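WbbZ protein (Klebsiella pneumoniae subsp. pneumoniae NTUH-K2044, PDB 6X1L) is functionally uncharacterized but probably acts on a cell-surface polysaccharide, as in other members of its polysaccharide pyruvyl transferase family. Local coordinates at residues 35-40 with 149-154; 42-47 with 205-210; 157-162 with 209-214. All coordinates share one frame; numbering follows the deposited sequence.

Interaction 1 of 3, residues 35-40 with 149-154; sequences DGVIAS and DMAFYL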
# COMPACT_ATOMS: atom_id res chain seq x y z
N ASP A 35 -3.35 -10.60 -4.56
CA ASP A 35 -3.79 -11.54 -3.54
C ASP A 35 -4.35 -10.84 -2.31
O ASP A 35 -5.15 -11.44 -1.58
CB ASP A 35 -2.63 -12.45 -3.16
CG ASP A 35 -2.29 -13.43 -4.27
OD1 ASP A 35 -3.15 -14.27 -4.58
OD2 ASP A 35 -1.19 -13.33 -4.85
N GLY A 36 -3.96 -9.59 -2.06
CA GLY A 36 -4.62 -8.82 -1.02
C GLY A 36 -6.05 -8.45 -1.38
O GLY A 36 -6.89 -8.31 -0.49
N VAL A 37 -6.33 -8.28 -2.67
CA VAL A 37 -7.70 -8.02 -3.11
C VAL A 37 -8.58 -9.24 -2.86
O VAL A 37 -9.73 -9.12 -2.43
CB VAL A 37 -7.72 -7.61 -4.59
CG1 VAL A 37 -9.13 -7.34 -5.04
CG2 VAL A 37 -6.83 -6.38 -4.81
N ILE A 38 -8.06 -10.44 -3.13
CA ILE A 38 -8.82 -11.66 -2.87
C ILE A 38 -9.15 -11.77 -1.39
O ILE A 38 -10.27 -12.11 -1.00
CB ILE A 38 -8.06 -12.90 -3.36
CG1 ILE A 38 -7.76 -12.79 -4.86
CG2 ILE A 38 -8.86 -14.18 -3.08
CD1 ILE A 38 -7.06 -13.99 -5.43
N ALA A 39 -8.18 -11.43 -0.53
CA ALA A 39 -8.40 -11.53 0.91
C ALA A 39 -9.42 -10.50 1.37
O ALA A 39 -10.33 -10.83 2.14
CB ALA A 39 -7.09 -11.39 1.66
N SER A 40 -9.28 -9.25 0.92
CA SER A 40 -10.26 -8.22 1.25
C SER A 40 -11.67 -8.69 0.93
O SER A 40 -12.57 -8.62 1.77
CB SER A 40 -9.95 -6.92 0.49
OG SER A 40 -8.61 -6.51 0.70
N ASP A 149 -14.05 -15.68 -9.18
CA ASP A 149 -13.00 -15.25 -8.25
C ASP A 149 -13.60 -14.41 -7.14
O ASP A 149 -14.59 -13.69 -7.34
CB ASP A 149 -11.93 -14.45 -9.01
CG ASP A 149 -10.80 -13.96 -8.10
OD1 ASP A 149 -9.83 -14.72 -7.88
OD2 ASP A 149 -10.88 -12.82 -7.61
N MSE A 150 -13.03 -14.53 -5.94
CA MSE A 150 -13.57 -13.85 -4.76
C MSE A 150 -13.69 -12.33 -4.96
O MSE A 150 -14.62 -11.71 -4.44
CB MSE A 150 -12.70 -14.12 -3.53
CG MSE A 150 -12.73 -15.56 -3.03
SE MSE A 150 -14.53 -16.19 -2.60
CE MSE A 150 -14.97 -14.99 -1.13
N ALA A 151 -12.77 -11.74 -5.73
CA ALA A 151 -12.74 -10.29 -5.87
C ALA A 151 -14.05 -9.73 -6.43
O ALA A 151 -14.36 -8.56 -6.20
CB ALA A 151 -11.57 -9.85 -6.75
N PHE A 152 -14.83 -10.54 -7.14
CA PHE A 152 -16.13 -10.04 -7.57
C PHE A 152 -17.08 -9.85 -6.40
O PHE A 152 -18.09 -9.15 -6.54
CB PHE A 152 -16.72 -10.96 -8.64
CG PHE A 152 -15.90 -10.99 -9.91
CD1 PHE A 152 -16.08 -10.01 -10.88
CD2 PHE A 152 -14.92 -11.95 -10.10
CE1 PHE A 152 -15.32 -10.01 -12.04
CE2 PHE A 152 -14.16 -11.96 -11.26
CZ PHE A 152 -14.36 -10.99 -12.23
N TYR A 153 -16.77 -10.42 -5.23
CA TYR A 153 -17.53 -10.19 -4.00
C TYR A 153 -17.12 -8.93 -3.26
O TYR A 153 -17.66 -8.66 -2.19
CB TYR A 153 -17.38 -11.38 -3.05
CG TYR A 153 -18.32 -12.54 -3.32
CD1 TYR A 153 -19.59 -12.57 -2.75
CD2 TYR A 153 -17.93 -13.60 -4.13
CE1 TYR A 153 -20.45 -13.63 -2.99
CE2 TYR A 153 -18.79 -14.66 -4.38
CZ TYR A 153 -20.04 -14.66 -3.80
OH TYR A 153 -20.90 -15.72 -4.04
N LEU A 154 -16.18 -8.15 -3.80
CA LEU A 154 -15.67 -6.99 -3.08
C LEU A 154 -16.78 -5.97 -2.84
O LEU A 154 -17.49 -5.57 -3.77
CB LEU A 154 -14.53 -6.35 -3.87
CG LEU A 154 -13.66 -5.30 -3.17
CD1 LEU A 154 -12.80 -5.93 -2.10
CD2 LEU A 154 -12.81 -4.57 -4.20

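Interaction 2 of 3, residues 42-47 with 205-210; sequences TYDFFE and LARNST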
# COMPACT_ATOMS: atom_id res chain seq x y z
N THR A 42 -12.69 -11.72 0.50
CA THR A 42 -13.05 -12.86 1.35
C THR A 42 -13.50 -12.39 2.72
O THR A 42 -14.45 -12.94 3.29
CB THR A 42 -11.87 -13.83 1.45
OG1 THR A 42 -11.46 -14.22 0.14
CG2 THR A 42 -12.28 -15.07 2.23
N TYR A 43 -12.84 -11.36 3.27
CA TYR A 43 -13.29 -10.83 4.55
C TYR A 43 -14.66 -10.17 4.42
O TYR A 43 -15.50 -10.30 5.32
CB TYR A 43 -12.25 -9.84 5.10
CG TYR A 43 -10.93 -10.51 5.42
CD1 TYR A 43 -10.89 -11.67 6.18
CD2 TYR A 43 -9.73 -10.01 4.94
CE1 TYR A 43 -9.70 -12.30 6.47
CE2 TYR A 43 -8.53 -10.63 5.21
CZ TYR A 43 -8.52 -11.78 5.98
OH TYR A 43 -7.32 -12.40 6.26
N ASP A 44 -14.90 -9.47 3.31
CA ASP A 44 -16.24 -8.94 3.05
C ASP A 44 -17.26 -10.06 2.95
O ASP A 44 -18.39 -9.93 3.44
CB ASP A 44 -16.23 -8.12 1.76
CG ASP A 44 -15.33 -6.89 1.85
OD1 ASP A 44 -14.83 -6.60 2.95
OD2 ASP A 44 -15.13 -6.21 0.82
N PHE A 45 -16.88 -11.17 2.33
CA PHE A 45 -17.79 -12.30 2.18
C PHE A 45 -18.13 -12.94 3.52
O PHE A 45 -19.29 -13.27 3.78
CB PHE A 45 -17.17 -13.33 1.23
CG PHE A 45 -17.93 -14.63 1.16
CD1 PHE A 45 -19.03 -14.76 0.34
CD2 PHE A 45 -17.54 -15.71 1.92
CE1 PHE A 45 -19.73 -15.96 0.27
CE2 PHE A 45 -18.23 -16.90 1.86
CZ PHE A 45 -19.32 -17.03 1.04
N PHE A 46 -17.13 -13.11 4.39
CA PHE A 46 -17.39 -13.68 5.71
C PHE A 46 -18.31 -12.78 6.53
O PHE A 46 -19.26 -13.27 7.16
CB PHE A 46 -16.07 -13.88 6.46
CG PHE A 46 -15.22 -14.99 5.92
CD1 PHE A 46 -15.79 -16.02 5.20
CD2 PHE A 46 -13.85 -15.01 6.14
CE1 PHE A 46 -15.01 -17.05 4.70
CE2 PHE A 46 -13.07 -16.03 5.65
CZ PHE A 46 -13.65 -17.06 4.92
N GLU A 47 -18.05 -11.47 6.53
CA GLU A 47 -18.86 -10.56 7.34
C GLU A 47 -20.29 -10.49 6.83
O GLU A 47 -21.23 -10.41 7.63
CB GLU A 47 -18.22 -9.17 7.36
CG GLU A 47 -16.85 -9.13 8.02
CD GLU A 47 -16.26 -7.72 8.06
OE1 GLU A 47 -15.05 -7.59 8.31
OE2 GLU A 47 -17.02 -6.76 7.84
N LEU A 205 -4.70 -4.56 6.75
CA LEU A 205 -3.66 -4.42 5.73
C LEU A 205 -4.17 -4.83 4.36
O LEU A 205 -3.86 -4.18 3.36
CB LEU A 205 -2.43 -5.23 6.14
CG LEU A 205 -1.21 -5.22 5.22
CD1 LEU A 205 -0.88 -3.80 4.77
CD2 LEU A 205 -0.03 -5.84 5.94
N ALA A 206 -4.97 -5.90 4.29
CA ALA A 206 -5.52 -6.31 2.99
C ALA A 206 -6.45 -5.24 2.44
O ALA A 206 -6.38 -4.90 1.25
CB ALA A 206 -6.25 -7.66 3.11
N ARG A 207 -7.35 -4.72 3.27
CA ARG A 207 -8.32 -3.75 2.76
C ARG A 207 -7.66 -2.43 2.40
O ARG A 207 -8.02 -1.79 1.40
CB ARG A 207 -9.44 -3.54 3.78
CG ARG A 207 -10.43 -4.72 3.82
CD ARG A 207 -11.78 -4.27 4.36
NE ARG A 207 -12.76 -5.35 4.43
CZ ARG A 207 -13.00 -6.07 5.52
NH1 ARG A 207 -12.33 -5.82 6.63
NH2 ARG A 207 -13.92 -7.03 5.50
N ASN A 208 -6.67 -1.99 3.18
CA ASN A 208 -6.04 -0.71 2.89
C ASN A 208 -5.10 -0.81 1.69
O ASN A 208 -5.02 0.13 0.88
CB ASN A 208 -5.32 -0.19 4.13
CG ASN A 208 -6.28 0.35 5.16
OD1 ASN A 208 -7.28 0.98 4.82
ND2 ASN A 208 -6.00 0.09 6.42
N SER A 209 -4.41 -1.94 1.52
CA SER A 209 -3.67 -2.16 0.28
C SER A 209 -4.60 -2.14 -0.92
O SER A 209 -4.25 -1.62 -1.98
CB SER A 209 -2.90 -3.48 0.34
OG SER A 209 -2.36 -3.79 -0.93
N THR A 210 -5.80 -2.72 -0.77
CA THR A 210 -6.75 -2.72 -1.87
C THR A 210 -7.28 -1.31 -2.14
O THR A 210 -7.52 -0.94 -3.30
CB THR A 210 -7.89 -3.70 -1.57
OG1 THR A 210 -7.34 -5.00 -1.34
CG2 THR A 210 -8.86 -3.77 -2.72

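Interaction 3 of 3, residues 157-162 with 209-214; sequences NKYLSL and STRCMI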
# COMPACT_ATOMS: atom_id res chain seq x y z
N ASN A 157 -18.00 -0.11 -2.45
CA ASN A 157 -18.26 1.27 -2.09
C ASN A 157 -17.50 1.72 -0.84
O ASN A 157 -17.35 2.93 -0.63
CB ASN A 157 -19.76 1.49 -1.90
CG ASN A 157 -20.50 1.56 -3.22
OD1 ASN A 157 -20.81 0.53 -3.81
ND2 ASN A 157 -20.78 2.77 -3.68
N LYS A 158 -17.02 0.80 -0.02
CA LYS A 158 -16.24 1.19 1.15
C LYS A 158 -14.76 1.34 0.85
O LYS A 158 -14.00 1.72 1.74
CB LYS A 158 -16.45 0.20 2.30
CG LYS A 158 -15.85 -1.17 2.08
CD LYS A 158 -16.13 -2.05 3.28
CE LYS A 158 -15.56 -3.44 3.09
NZ LYS A 158 -15.84 -4.31 4.26
N TYR A 159 -14.34 1.06 -0.38
CA TYR A 159 -12.96 1.25 -0.81
C TYR A 159 -12.76 2.49 -1.67
O TYR A 159 -11.61 2.91 -1.87
CB TYR A 159 -12.48 0.02 -1.61
CG TYR A 159 -12.55 -1.28 -0.85
CD1 TYR A 159 -13.73 -2.03 -0.82
CD2 TYR A 159 -11.44 -1.78 -0.18
CE1 TYR A 159 -13.80 -3.22 -0.13
CE2 TYR A 159 -11.50 -2.98 0.51
CZ TYR A 159 -12.68 -3.70 0.53
OH TYR A 159 -12.76 -4.89 1.22
N LEU A 160 -13.83 3.08 -2.18
CA LEU A 160 -13.72 4.14 -3.17
C LEU A 160 -13.29 5.46 -2.53
O LEU A 160 -13.69 5.78 -1.41
CB LEU A 160 -15.05 4.33 -3.91
CG LEU A 160 -15.60 3.10 -4.63
CD1 LEU A 160 -16.94 3.40 -5.29
CD2 LEU A 160 -14.61 2.57 -5.65
N SER A 161 -12.48 6.21 -3.25
CA SER A 161 -12.16 7.58 -2.86
C SER A 161 -13.07 8.60 -3.53
O SER A 161 -13.20 9.72 -3.03
CB SER A 161 -10.71 7.91 -3.20
OG SER A 161 -10.52 8.02 -4.60
N LEU A 162 -13.71 8.22 -4.64
CA LEU A 162 -14.57 9.10 -5.43
C LEU A 162 -13.81 10.31 -5.98
O LEU A 162 -14.39 11.35 -6.26
CB LEU A 162 -15.79 9.56 -4.63
CG LEU A 162 -16.71 8.44 -4.14
CD1 LEU A 162 -17.98 9.01 -3.52
CD2 LEU A 162 -17.04 7.50 -5.29
N SER A 209 -4.41 -1.94 1.52
CA SER A 209 -3.67 -2.16 0.28
C SER A 209 -4.60 -2.14 -0.92
O SER A 209 -4.25 -1.62 -1.98
CB SER A 209 -2.90 -3.48 0.34
OG SER A 209 -2.36 -3.79 -0.93
N THR A 210 -5.80 -2.72 -0.77
CA THR A 210 -6.75 -2.72 -1.87
C THR A 210 -7.28 -1.31 -2.14
O THR A 210 -7.52 -0.94 -3.30
CB THR A 210 -7.89 -3.70 -1.57
OG1 THR A 210 -7.34 -5.00 -1.34
CG2 THR A 210 -8.86 -3.77 -2.72
N ARG A 211 -7.46 -0.51 -1.09
CA ARG A 211 -7.81 0.89 -1.28
C ARG A 211 -6.76 1.61 -2.10
O ARG A 211 -7.09 2.38 -3.02
CB ARG A 211 -8.01 1.58 0.07
CG ARG A 211 -9.30 1.18 0.76
CD ARG A 211 -9.58 1.99 2.02
NE ARG A 211 -10.85 1.58 2.62
CZ ARG A 211 -10.98 0.72 3.62
NH1 ARG A 211 -9.90 0.18 4.17
NH2 ARG A 211 -12.18 0.40 4.08
N CYS A 212 -5.47 1.36 -1.81
CA CYS A 212 -4.39 1.98 -2.57
C CYS A 212 -4.52 1.69 -4.06
O CYS A 212 -4.50 2.61 -4.89
CB CYS A 212 -3.04 1.49 -2.05
SG CYS A 212 -2.55 2.17 -0.46
N MSE A 213 -4.66 0.42 -4.42
CA MSE A 213 -4.77 0.05 -5.83
C MSE A 213 -5.98 0.72 -6.47
O MSE A 213 -5.90 1.23 -7.58
CB MSE A 213 -4.86 -1.47 -5.99
CG MSE A 213 -3.66 -2.24 -5.46
SE MSE A 213 -3.98 -4.17 -5.73
CE MSE A 213 -3.60 -4.27 -7.63
N ILE A 214 -7.10 0.69 -5.75
CA ILE A 214 -8.32 1.32 -6.25
C ILE A 214 -8.15 2.83 -6.37
O ILE A 214 -8.55 3.43 -7.38
CB ILE A 214 -9.51 0.95 -5.34
CG1 ILE A 214 -9.89 -0.52 -5.55
CG2 ILE A 214 -10.70 1.87 -5.61
CD1 ILE A 214 -11.06 -0.97 -4.70
O HOH W 1 -12.55 3.95 2.17

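Interaction 1 of 3, residues 35-40 with 149-154
With chi1 at -58°, I38 sets CG1 beside its backbone N and opposite the carbonyl carbon, so that CG1 and CD1 face D149 while CG2 faces M150; V37, whose CG1 stands trans to its backbone N (chi1 -180°), offers that methyl to A151. The family belongs to the GT-B clan, and the contact fits such a two-domain layout: helix 33-48 connects strands 23-27 and 53-55 of the six-stranded parallel sheet, while 149-154 leaves that sheet's last strand, 144-146, on the way to the four-stranded sheet. I38 CG2 lies 3.9 Å from M150 CB, the two side chains crossing nearly at right angles, and the bent selenomethionine then turns off toward T42 and F45. V37 CG1 meets A151 CB at 3.9 Å. A small alanine suits a 3-10 turn this close to the helix, I38 CA and A151 CA being 5.1 Å apart. L154 carries the apolar seam onward, its CD1 4.0 Å from S40 CB, while S40 OG hydrogen-bonds with T210 OG1 of helix 203-218. I38 CD1 merely touches D149 OD1 at 3.8 Å; the carboxylate has stronger partners, a salt bridge from OD1 to R125 and a hydrogen bond from OD2 to H229. D149 also closes an Asx turn, in which A151 N donates to D149 OD2 over 2.9 Å at 158°, arriving from above the carboxylate plane.

Interaction 2 of 3, residues 42-47 with 205-210
A salt-bridge network of D44, E47 and R207 ties helix 42-47 to helix 205-210, whose axes pass 11.4 Å apart with their N-to-C directions at 123°. That spacing is wide for helices, and a long side chain such as R207 can span it. Extended from CG to NE, the arginine brings its guanidinium to the flank of the other helix. There it grips D44 side-on with two nitrogens that share one oxygen: R207 NH2 donates to D44 OD1 at 2.7 Å and R207 NE to the same oxygen at 2.8 Å. The NE bond uses the syn lone pair of OD1, whereas NH2 meets that atom nearly along its C-O axis. The D44 carboxylate and R207 guanidinium planes are 9° apart, and OD1 lies in the plane of the guanidinium.

In what is consistent with a GT-B-like architecture, helix 33-48 belongs to the part with the larger parallel sheet and 203-218 precedes strand 220-225 of the smaller one; the arginine would then reach from one part of the fold to the other. D44 is pulled from several sides, since its OD1 also pairs with K158 NZ and its OD2 accepts from Y159 OH and D155 N. Such a cluster of donors would be expected to stabilise the carboxylate's negative charge.

E47, on the exposed side, comes from the direction opposite to R207 and adds a weak bond from R207 NH2 to E47 OE1 at 3.1 Å, with its carboxylate turned 63° from the guanidinium plane. Y43 CB, not the ring, lies over one face of the guanidinium, 3.3 Å from R207 NH2. Y43 OH hydrogen-bonds to W200 O, and A206 CB sits at the ring edge, 4.3 Å from Y43 CE2.

Interaction 3 of 3, residues 157-162 with 209-214
Y159 lays its side chain obliquely across helix 209-214, its CB already 3.5 Å from I214 CD1. Its chi1 of -59° sets CG beside the backbone N and points the ring from I214 toward R211 and T210. CG stays near that same isoleucine methyl, and one ring flank is next: CD2 is 3.8 Å from R211 CG and 4.1 Å from T210 CG2. Farther out CZ touches L154 CD1, and at the tip OH makes its main hydrogen bond to D44 OD2, with only a weak one to R207 NE. A tyrosine suits this place because its ring packs among aliphatic carbons while its hydroxyl reaches a buried carboxylate.

R211 crosses this side chain at about a right angle; one guanidinium face looks toward Y159 CD2, the planes 26° apart, though the touch itself is made by R211 CG. R211 NE and NH2 both donate to K158 O over long bonds of 3.3 and 3.2 Å, with that oxygen close to the guanidinium plane; NE approaches nearer the carbonyl plane, while NH2 comes from above it. The single NE hydrogen is shared between K158 O and a water that itself donates to K158 O, and R211 NH1 turns to N208. L160 completes the apolar side, its CD2 4.0 Å from I214 CG2. R211 also packs on N208 of the second subunit, placing the contact beside the dimer interface. A connection between two parallel sheets, pinned onto a helix by an arginine gripping one carbonyl twice, is consistent with the interdomain linker of a GT-B-like fold.

Interactions 1 and 2 share helix 33-48 and have centres about 7 Å apart; interactions 2 and 3 share helix 203-218, their centres about 11 Å apart, while interactions 1 and 3 are about 13 Å apart. Along the chain, interaction 1 closes before interaction 3 opens, and the segments of interactions 1 and 2 alternate. The connection from strand 144-146 to strand 167-172 thus rests first on helix 33-48 and later on helix 203-218, which also touch each other. S40 with T210 joins the first two contacts, and D44 with K158 and Y159 the last two, making one connected set of contacts in the region between the two sheets that reaches the second subunit at interactions 2 and 3.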